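Local coordinates for protein methionine gamma-lyase (Trichomonas vaginalis, PDB 1PFF) that belongs to the Cys/Met-metabolism family of pyridoxal-phosphate-dependent enzymes, within the aminotransferase-like clan, and is built here as a four-chain assembly, at residues T50-L53 / F54-L58; S21-G24 / A25-A28; V292-E295 / E296-A299. All coordinates share one frame; numbering follows the deposited sequence.

Interaction 1: residues T50-L53 / F54-L58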
ATOM      1  N   THR A  50      13.128  24.803  -9.653  1.00 33.20           N
ATOM      2  CA  THR A  50      14.466  24.636 -10.216  1.00 31.93           C
ATOM      3  C   THR A  50      15.218  25.967 -10.208  1.00 30.85           C
ATOM      4  O   THR A  50      16.402  26.006  -9.888  1.00 30.40           O
ATOM      5  CB  THR A  50      14.388  24.073 -11.646  1.00 32.00           C
ATOM      6  OG1 THR A  50      13.665  22.838 -11.628  1.00 32.27           O
ATOM      7  CG2 THR A  50      15.770  23.662 -12.147  1.00 32.46           C
ATOM      8  N   HIS A  51      14.514  27.047 -10.546  1.00 29.65           N
ATOM      9  CA  HIS A  51      15.113  28.372 -10.584  1.00 28.49           C
ATOM     10  C   HIS A  51      15.597  28.786  -9.193  1.00 27.21           C
ATOM     11  O   HIS A  51      16.696  29.312  -9.055  1.00 26.90           O
ATOM     12  CB  HIS A  51      14.142  29.406 -11.151  1.00 28.90           C
ATOM     13  CG  HIS A  51      14.771  30.741 -11.399  1.00 31.06           C
ATOM     14  ND1 HIS A  51      15.469  31.035 -12.553  1.00 33.44           N
ATOM     15  CD2 HIS A  51      14.825  31.856 -10.632  1.00 32.49           C
ATOM     16  CE1 HIS A  51      15.919  32.277 -12.488  1.00 33.64           C
ATOM     17  NE2 HIS A  51      15.543  32.797 -11.332  1.00 33.85           N
ATOM     18  N   ALA A  52      14.779  28.524  -8.176  1.00 25.38           N
ATOM     19  CA  ALA A  52      15.137  28.825  -6.790  1.00 23.82           C
ATOM     20  C   ALA A  52      16.375  28.046  -6.325  1.00 22.37           C
ATOM     21  O   ALA A  52      17.256  28.607  -5.663  1.00 22.29           O
ATOM     22  CB  ALA A  52      13.961  28.563  -5.866  1.00 23.81           C
ATOM     23  N   LEU A  53      16.449  26.762  -6.678  1.00 20.61           N
ATOM     24  CA  LEU A  53      17.621  25.960  -6.328  1.00 18.90           C
ATOM     25  C   LEU A  53      18.887  26.587  -6.910  1.00 18.40           C
ATOM     26  O   LEU A  53      19.903  26.724  -6.216  1.00 17.67           O
ATOM     27  CB  LEU A  53      17.469  24.517  -6.818  1.00 18.64           C
ATOM     28  CG  LEU A  53      18.751  23.669  -6.856  1.00 17.71           C
ATOM     29  CD1 LEU A  53      19.249  23.338  -5.435  1.00 16.80           C
ATOM     30  CD2 LEU A  53      18.548  22.410  -7.654  1.00 15.79           C
ATOM     31  N   PHE A  54      18.814  26.961  -8.187  1.00 17.82           N
ATOM     32  CA  PHE A  54      19.969  27.529  -8.883  1.00 17.89           C
ATOM     33  C   PHE A  54      20.252  28.954  -8.429  1.00 18.15           C
ATOM     34  O   PHE A  54      21.389  29.273  -8.103  1.00 17.92           O
ATOM     35  CB  PHE A  54      19.763  27.511 -10.402  1.00 17.83           C
ATOM     36  CG  PHE A  54      19.738  26.129 -11.011  1.00 17.42           C
ATOM     37  CD1 PHE A  54      19.973  24.993 -10.241  1.00 16.88           C
ATOM     38  CD2 PHE A  54      19.480  25.973 -12.365  1.00 18.27           C
ATOM     39  CE1 PHE A  54      19.948  23.720 -10.807  1.00 16.96           C
ATOM     40  CE2 PHE A  54      19.464  24.698 -12.947  1.00 18.06           C
ATOM     41  CZ  PHE A  54      19.694  23.574 -12.164  1.00 16.82           C
ATOM     42  N   GLU A  55      19.215  29.797  -8.406  1.00 18.56           N
ATOM     43  CA  GLU A  55      19.390  31.235  -8.158  1.00 19.14           C
ATOM     44  C   GLU A  55      19.809  31.537  -6.728  1.00 19.07           C
ATOM     45  O   GLU A  55      20.672  32.375  -6.504  1.00 18.79           O
ATOM     46  CB  GLU A  55      18.124  32.030  -8.496  1.00 19.54           C
ATOM     47  CG  GLU A  55      18.345  33.542  -8.573  1.00 22.63           C
ATOM     48  CD  GLU A  55      17.054  34.345  -8.633  1.00 26.66           C
ATOM     49  OE1 GLU A  55      15.966  33.746  -8.754  1.00 27.75           O
ATOM     50  OE2 GLU A  55      17.121  35.594  -8.551  1.00 28.93           O
ATOM     51  N   HIS A  56      19.196  30.858  -5.765  1.00 19.05           N
ATOM     52  CA  HIS A  56      19.428  31.186  -4.362  1.00 19.01           C
ATOM     53  C   HIS A  56      20.361  30.187  -3.676  1.00 18.01           C
ATOM     54  O   HIS A  56      21.321  30.596  -3.025  1.00 18.45           O
ATOM     55  CB  HIS A  56      18.104  31.309  -3.593  1.00 19.87           C
ATOM     56  CG  HIS A  56      17.119  32.255  -4.214  1.00 22.70           C
ATOM     57  ND1 HIS A  56      17.348  33.613  -4.323  1.00 25.66           N
ATOM     58  CD2 HIS A  56      15.890  32.039  -4.745  1.00 25.44           C
ATOM     59  CE1 HIS A  56      16.310  34.188  -4.905  1.00 26.95           C
ATOM     60  NE2 HIS A  56      15.411  33.256  -5.170  1.00 27.00           N
ATOM     61  N   GLN A  57      20.092  28.890  -3.831  1.00 16.25           N
ATOM     62  CA  GLN A  57      20.783  27.860  -3.049  1.00 15.30           C
ATOM     63  C   GLN A  57      22.219  27.548  -3.500  1.00 14.65           C
ATOM     64  O   GLN A  57      23.153  27.574  -2.686  1.00 14.10           O
ATOM     65  CB  GLN A  57      19.935  26.588  -2.951  1.00 15.31           C
ATOM     66  CG  GLN A  57      18.495  26.838  -2.479  1.00 16.10           C
ATOM     67  CD  GLN A  57      18.409  27.467  -1.083  1.00 18.10           C
ATOM     68  OE1 GLN A  57      19.371  27.438  -0.314  1.00 17.64           O
ATOM     69  NE2 GLN A  57      17.243  28.021  -0.756  1.00 20.13           N
ATOM     70  N   LEU A  58      22.402  27.256  -4.781  1.00 13.76           N
ATOM     71  CA  LEU A  58      23.741  27.023  -5.304  1.00 14.23           C
ATOM     72  C   LEU A  58      24.644  28.238  -5.035  1.00 13.85           C
ATOM     73  O   LEU A  58      25.770  28.092  -4.550  1.00 13.95           O
ATOM     74  CB  LEU A  58      23.699  26.666  -6.797  1.00 13.67           C
ATOM     75  CG  LEU A  58      23.066  25.324  -7.195  1.00 14.29           C
ATOM     76  CD1 LEU A  58      23.219  25.098  -8.692  1.00 14.94           C
ATOM     77  CD2 LEU A  58      23.658  24.149  -6.423  1.00 13.16           C
TER
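T50 and F54, one helical turn apart, meet methyl to ring. Their side chains run alongside each other in the same direction, and T50 CG2 sits over the face of the F54 ring in a CH-pi contact, 4.2 Å from its centroid and 23° off the normal. The methyl is placed there by standing anti to the backbone N of T50, with OG1 beside that N. The carbonyl T50 O also lies over a face of the ring, displaced toward its rim.

Further apolar contacts come from L53. Its CD2 branch approaches F54 CE1 obliquely at 3.7 Å, while its CD1 branch meets Q57 CB with the two side chains nearly at right angles. On the more exposed side, A52 CB lies 4.1 Å from H56 CD2.

At the polar end, H51 NE2 lies 2.8 Å from E55 OE1. The same oxygen is modelled too close to H51 CD2, so the relative placement of ring and carboxylate is doubtful.

Main-chain bonds begin as regular alpha turns, F54 N to T50 O, E55 N to H51 O and H56 N to A52 O. The helix then widens: L58 N skips a residue to reach L53 O at 2.9 Å with a 164° N-H...O angle, a pi-type turn. Q57 N is shared weakly between A52 O and L53 O.

Helix 48-60 joins strands 39-43 and 64-68 in a beta-alpha-beta unit. Toward the sheet, F54 packs on L40 and S42 and meets Y88 edge-to-face, while H51 stacks on F67. L53 packs on M23 and W31 of helix 22-33, and Q57 NE2 bonds to Q171 OE1 of the second subunit.

Interaction 2: residues S21-G24 / A25-A28; sequences SGMG and AIAA
A27 N donates to M23 O at 2.7 Å with a nearly straight 165° angle, in the shortest of four consecutive alpha-helical bonds. The others run from A25 N to S21 O, I26 N to G22 O and A28 N to G24 O. These are the opening turns of helix 22-33, and S21 caps them as the N-cap residue: its OG accepts from G24 N at 2.9 Å, so an amide of the first turn that has no preceding helical carbonyl is satisfied. OG is gripped a second time, by G178 O of the second subunit, which fixes the rotation of the serine hydroxyl and ties the helix start to the subunit interface.

Beyond these bonds, the contact rests on M23 and I26. The methionine leaves the helix with CG anti to its backbone N (chi1 -175°), then bends at both chi2 and chi3, which folds the chain back and carries CE across I26 at about a right angle. CE touches the branch point I26 CB at 3.7 Å and is equally close to CG2. The same methyl lies 4.2 Å from A27 CB. The other branch of I26 turns elsewhere: its CG1 rests 3.5 Å from G22 O, where the glycine contributes backbone alone.

The contact is buried. Helix 22-33 follows strand 15-19 of the seven-stranded sheet; I26 packs on T50 and L53 of helix 48-60, while A27 and A28 meet T177, V168 and I173 of helix 162-177. M23 and A27 also pack on K174 and I176 of the second subunit.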
ATOM      1  N   SER A  21      11.279  12.775  -5.548  1.00 11.48           N
ATOM      2  CA  SER A  21      10.595  13.787  -6.344  1.00 11.32           C
ATOM      3  C   SER A  21      11.452  14.209  -7.512  1.00 11.33           C
ATOM      4  O   SER A  21      12.647  13.899  -7.558  1.00 10.72           O
ATOM      5  CB  SER A  21      10.271  15.025  -5.495  1.00 11.46           C
ATOM      6  OG  SER A  21      11.451  15.771  -5.227  1.00 10.69           O
ATOM      7  N   GLY A  22      10.842  14.942  -8.440  1.00 11.62           N
ATOM      8  CA  GLY A  22      11.571  15.537  -9.558  1.00 12.28           C
ATOM      9  C   GLY A  22      12.659  16.484  -9.073  1.00 12.68           C
ATOM     10  O   GLY A  22      13.770  16.461  -9.587  1.00 12.70           O
ATOM     11  N   MET A  23      12.353  17.299  -8.066  1.00 13.09           N
ATOM     12  CA  MET A  23      13.366  18.166  -7.452  1.00 13.64           C
ATOM     13  C   MET A  23      14.508  17.341  -6.829  1.00 12.85           C
ATOM     14  O   MET A  23      15.682  17.700  -6.943  1.00 11.24           O
ATOM     15  CB  MET A  23      12.724  19.099  -6.412  1.00 14.72           C
ATOM     16  CG  MET A  23      13.684  20.129  -5.811  1.00 19.68           C
ATOM     17  SD  MET A  23      14.221  21.409  -6.995  1.00 29.45           S
ATOM     18  CE  MET A  23      15.776  20.805  -7.450  1.00 28.90           C
ATOM     19  N   GLY A  24      14.153  16.228  -6.193  1.00 11.81           N
ATOM     20  CA  GLY A  24      15.140  15.300  -5.660  1.00 11.72           C
ATOM     21  C   GLY A  24      16.079  14.759  -6.729  1.00 11.96           C
ATOM     22  O   GLY A  24      17.279  14.625  -6.485  1.00 11.64           O
ATOM     23  N   ALA A  25      15.541  14.479  -7.920  1.00 11.65           N
ATOM     24  CA  ALA A  25      16.342  14.009  -9.062  1.00 12.34           C
ATOM     25  C   ALA A  25      17.316  15.089  -9.534  1.00 12.63           C
ATOM     26  O   ALA A  25      18.511  14.814  -9.729  1.00 12.71           O
ATOM     27  CB  ALA A  25      15.433  13.573 -10.217  1.00 11.63           C
ATOM     28  N   ILE A  26      16.803  16.307  -9.706  1.00 12.98           N
ATOM     29  CA  ILE A  26      17.644  17.461 -10.097  1.00 13.83           C
ATOM     30  C   ILE A  26      18.707  17.716  -9.036  1.00 13.32           C
ATOM     31  O   ILE A  26      19.889  17.849  -9.341  1.00 13.02           O
ATOM     32  CB  ILE A  26      16.788  18.746 -10.310  1.00 13.90           C
ATOM     33  CG1 ILE A  26      15.814  18.561 -11.489  1.00 15.82           C
ATOM     34  CG2 ILE A  26      17.705  19.963 -10.517  1.00 14.77           C
ATOM     35  CD1 ILE A  26      14.665  19.573 -11.533  1.00 16.99           C
ATOM     36  N   ALA A  27      18.272  17.794  -7.782  1.00 13.41           N
ATOM     37  CA  ALA A  27      19.174  18.094  -6.665  1.00 13.25           C
ATOM     38  C   ALA A  27      20.281  17.059  -6.504  1.00 13.49           C
ATOM     39  O   ALA A  27      21.450  17.429  -6.359  1.00 13.15           O
ATOM     40  CB  ALA A  27      18.384  18.241  -5.360  1.00 13.21           C
ATOM     41  N   ALA A  28      19.922  15.771  -6.536  1.00 13.48           N
ATOM     42  CA  ALA A  28      20.903  14.695  -6.359  1.00 14.47           C
ATOM     43  C   ALA A  28      21.886  14.637  -7.515  1.00 15.51           C
ATOM     44  O   ALA A  28      22.988  14.123  -7.359  1.00 16.30           O
ATOM     45  CB  ALA A  28      20.231  13.331  -6.181  1.00 14.30           C
TER

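Interaction 3: residues V292-E295 / E296-A299; sequences VPKE and EREA
K294 and E298 cross obliquely, one turn apart, and are joined at their ends by a salt bridge. E298 OE2 accepts from K294 NZ at 2.6 Å through its syn lone pair, on the side of the other carboxylate oxygen. The lysine chain is extended until chi4 (-82°), where a bend turns NZ onto the acid. A water closes a second path between them, accepting from NZ and donating to E298 OE1, each at 2.7 Å, so both carboxylate oxygens are engaged.

On its other flank K294 meets R297. The guanidinium lies against the lysine backbone, with K294 CA 3.7 Å above its plane and over its centre, and R297 NH2 comes 3.5 Å from K294 CG. A bend at chi3 of R297 folds the group back toward the start of the helix. The charged ends of the two bases stay 6.1 Å apart (K294 NZ to R297 NH2), and the like charges are probably eased by separate carboxylates, since R297 NH2 is bridged to D304 OD1.

Two contacts between aliphatic parts complete the turn. V292 CB packs on R297 CG at 3.8 Å, and P293 lies alongside E296, pointing the same way, its CB meeting the methylene CG of E296. P293 is the N-cap residue; its carbonyl accepts from R297 N and, weakly, from E296 N, while E298 N and A299 N continue the pattern onto K294 O and E295 O.

Along the chain the short surface helix 294-299 comes after helix 284-287 and before strand 306-310, a strand of the five-stranded sheet. R297 holds it to the flanking loops, through D304 after the helix and a weak bond to H289 O before it.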
ATOM      1  N   VAL A 292       4.661  36.170  -6.691  1.00 32.65           N
ATOM      2  CA  VAL A 292       5.834  36.747  -7.339  1.00 32.47           C
ATOM      3  C   VAL A 292       5.471  38.125  -7.895  1.00 32.44           C
ATOM      4  O   VAL A 292       4.454  38.255  -8.583  1.00 32.67           O
ATOM      5  CB  VAL A 292       6.373  35.834  -8.482  1.00 32.36           C
ATOM      6  CG1 VAL A 292       7.719  36.331  -8.998  1.00 32.31           C
ATOM      7  CG2 VAL A 292       6.486  34.385  -8.018  1.00 32.33           C
ATOM      8  N   PRO A 293       6.284  39.147  -7.596  1.00 32.24           N
ATOM      9  CA  PRO A 293       6.042  40.499  -8.119  1.00 31.99           C
ATOM     10  C   PRO A 293       5.833  40.472  -9.634  1.00 31.50           C
ATOM     11  O   PRO A 293       6.608  39.819 -10.341  1.00 31.21           O
ATOM     12  CB  PRO A 293       7.333  41.251  -7.768  1.00 32.02           C
ATOM     13  CG  PRO A 293       7.862  40.549  -6.563  1.00 32.40           C
ATOM     14  CD  PRO A 293       7.487  39.095  -6.741  1.00 32.28           C
ATOM     15  N   LYS A 294       4.801  41.170 -10.107  1.00 31.20           N
ATOM     16  CA  LYS A 294       4.393  41.151 -11.519  1.00 30.73           C
ATOM     17  C   LYS A 294       5.556  41.318 -12.504  1.00 30.55           C
ATOM     18  O   LYS A 294       5.710  40.521 -13.432  1.00 30.17           O
ATOM     19  CB  LYS A 294       3.313  42.216 -11.782  1.00 30.63           C
ATOM     20  CG  LYS A 294       2.636  42.110 -13.148  1.00 29.97           C
ATOM     21  CD  LYS A 294       1.483  43.104 -13.282  1.00 29.22           C
ATOM     22  CE  LYS A 294       0.972  43.184 -14.719  1.00 28.08           C
ATOM     23  NZ  LYS A 294       1.798  44.095 -15.575  1.00 26.82           N
ATOM     24  N   GLU A 295       6.368  42.349 -12.284  1.00 30.38           N
ATOM     25  CA  GLU A 295       7.486  42.677 -13.168  1.00 30.47           C
ATOM     26  C   GLU A 295       8.529  41.562 -13.233  1.00 30.15           C
ATOM     27  O   GLU A 295       9.199  41.386 -14.258  1.00 29.87           O
ATOM     28  CB  GLU A 295       8.149  43.990 -12.742  1.00 30.73           C
ATOM     29  CG  GLU A 295       7.190  45.163 -12.619  1.00 32.51           C
ATOM     30  CD  GLU A 295       7.911  46.484 -12.421  1.00 34.41           C
ATOM     31  OE1 GLU A 295       8.786  46.565 -11.532  1.00 34.76           O
ATOM     32  OE2 GLU A 295       7.603  47.442 -13.160  1.00 36.09           O
ATOM     33  N   GLU A 296       8.651  40.814 -12.138  1.00 29.76           N
ATOM     34  CA  GLU A 296       9.568  39.679 -12.063  1.00 29.51           C
ATOM     35  C   GLU A 296       9.045  38.473 -12.839  1.00 28.76           C
ATOM     36  O   GLU A 296       9.820  37.755 -13.469  1.00 28.79           O
ATOM     37  CB  GLU A 296       9.825  39.293 -10.610  1.00 29.75           C
ATOM     38  CG  GLU A 296      10.480  40.393  -9.792  1.00 31.17           C
ATOM     39  CD  GLU A 296      11.450  39.856  -8.762  1.00 32.63           C
ATOM     40  OE1 GLU A 296      11.381  38.646  -8.444  1.00 33.15           O
ATOM     41  OE2 GLU A 296      12.282  40.647  -8.274  1.00 33.59           O
ATOM     42  N   ARG A 297       7.734  38.247 -12.779  1.00 28.04           N
ATOM     43  CA  ARG A 297       7.092  37.220 -13.599  1.00 27.41           C
ATOM     44  C   ARG A 297       7.352  37.518 -15.075  1.00 27.20           C
ATOM     45  O   ARG A 297       7.715  36.625 -15.845  1.00 27.51           O
ATOM     46  CB  ARG A 297       5.579  37.180 -13.344  1.00 27.26           C
ATOM     47  CG  ARG A 297       5.166  36.781 -11.934  1.00 26.55           C
ATOM     48  CD  ARG A 297       3.689  36.453 -11.780  1.00 24.75           C
ATOM     49  NE  ARG A 297       2.805  37.519 -12.264  1.00 24.90           N
ATOM     50  CZ  ARG A 297       1.980  38.226 -11.494  1.00 24.76           C
ATOM     51  NH1 ARG A 297       1.929  38.010 -10.182  1.00 25.20           N
ATOM     52  NH2 ARG A 297       1.208  39.158 -12.032  1.00 23.62           N
ATOM     53  N   GLU A 298       7.176  38.785 -15.442  1.00 26.73           N
ATOM     54  CA  GLU A 298       7.284  39.259 -16.820  1.00 26.52           C
ATOM     55  C   GLU A 298       8.711  39.239 -17.368  1.00 26.77           C
ATOM     56  O   GLU A 298       8.936  38.872 -18.529  1.00 26.46           O
ATOM     57  CB  GLU A 298       6.681  40.667 -16.929  1.00 26.54           C
ATOM     58  CG  GLU A 298       5.177  40.684 -16.700  1.00 25.49           C
ATOM     59  CD  GLU A 298       4.612  42.055 -16.387  1.00 25.84           C
ATOM     60  OE1 GLU A 298       5.383  42.981 -16.035  1.00 26.31           O
ATOM     61  OE2 GLU A 298       3.378  42.209 -16.500  1.00 24.97           O
ATOM     62  N   ALA A 299       9.674  39.632 -16.536  1.00 26.91           N
ATOM     63  CA  ALA A 299      11.084  39.550 -16.905  1.00 27.07           C
ATOM     64  C   ALA A 299      11.467  38.101 -17.233  1.00 27.14           C
ATOM     65  O   ALA A 299      12.277  37.855 -18.135  1.00 27.66           O
ATOM     66  CB  ALA A 299      11.965  40.116 -15.794  1.00 27.17           C
TER
HETATM   67  O   HOH W   1       4.236  45.261 -15.145  1.00 33.41           O

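Overall arrangement
From the N terminus the chain passes interaction 2, then interaction 1, then interaction 3. They lie in series: none nests in or crosses another, and each closes only successive helical turns. Interaction 2 starts the helix after strand 15-19, and interaction 1 lies on the helix between strands 39-43 and 64-68 of the same seven-stranded sheet. These two helices touch, with T50 OG1 3.4 Å from I26 CD1, and both reach the second subunit. Interaction 3 stands apart at the surface, on the short helix that precedes strand 306-310 of the five-stranded sheet; its centre is about 17 Å from that of interaction 1 and about 26 Å from that of interaction 2.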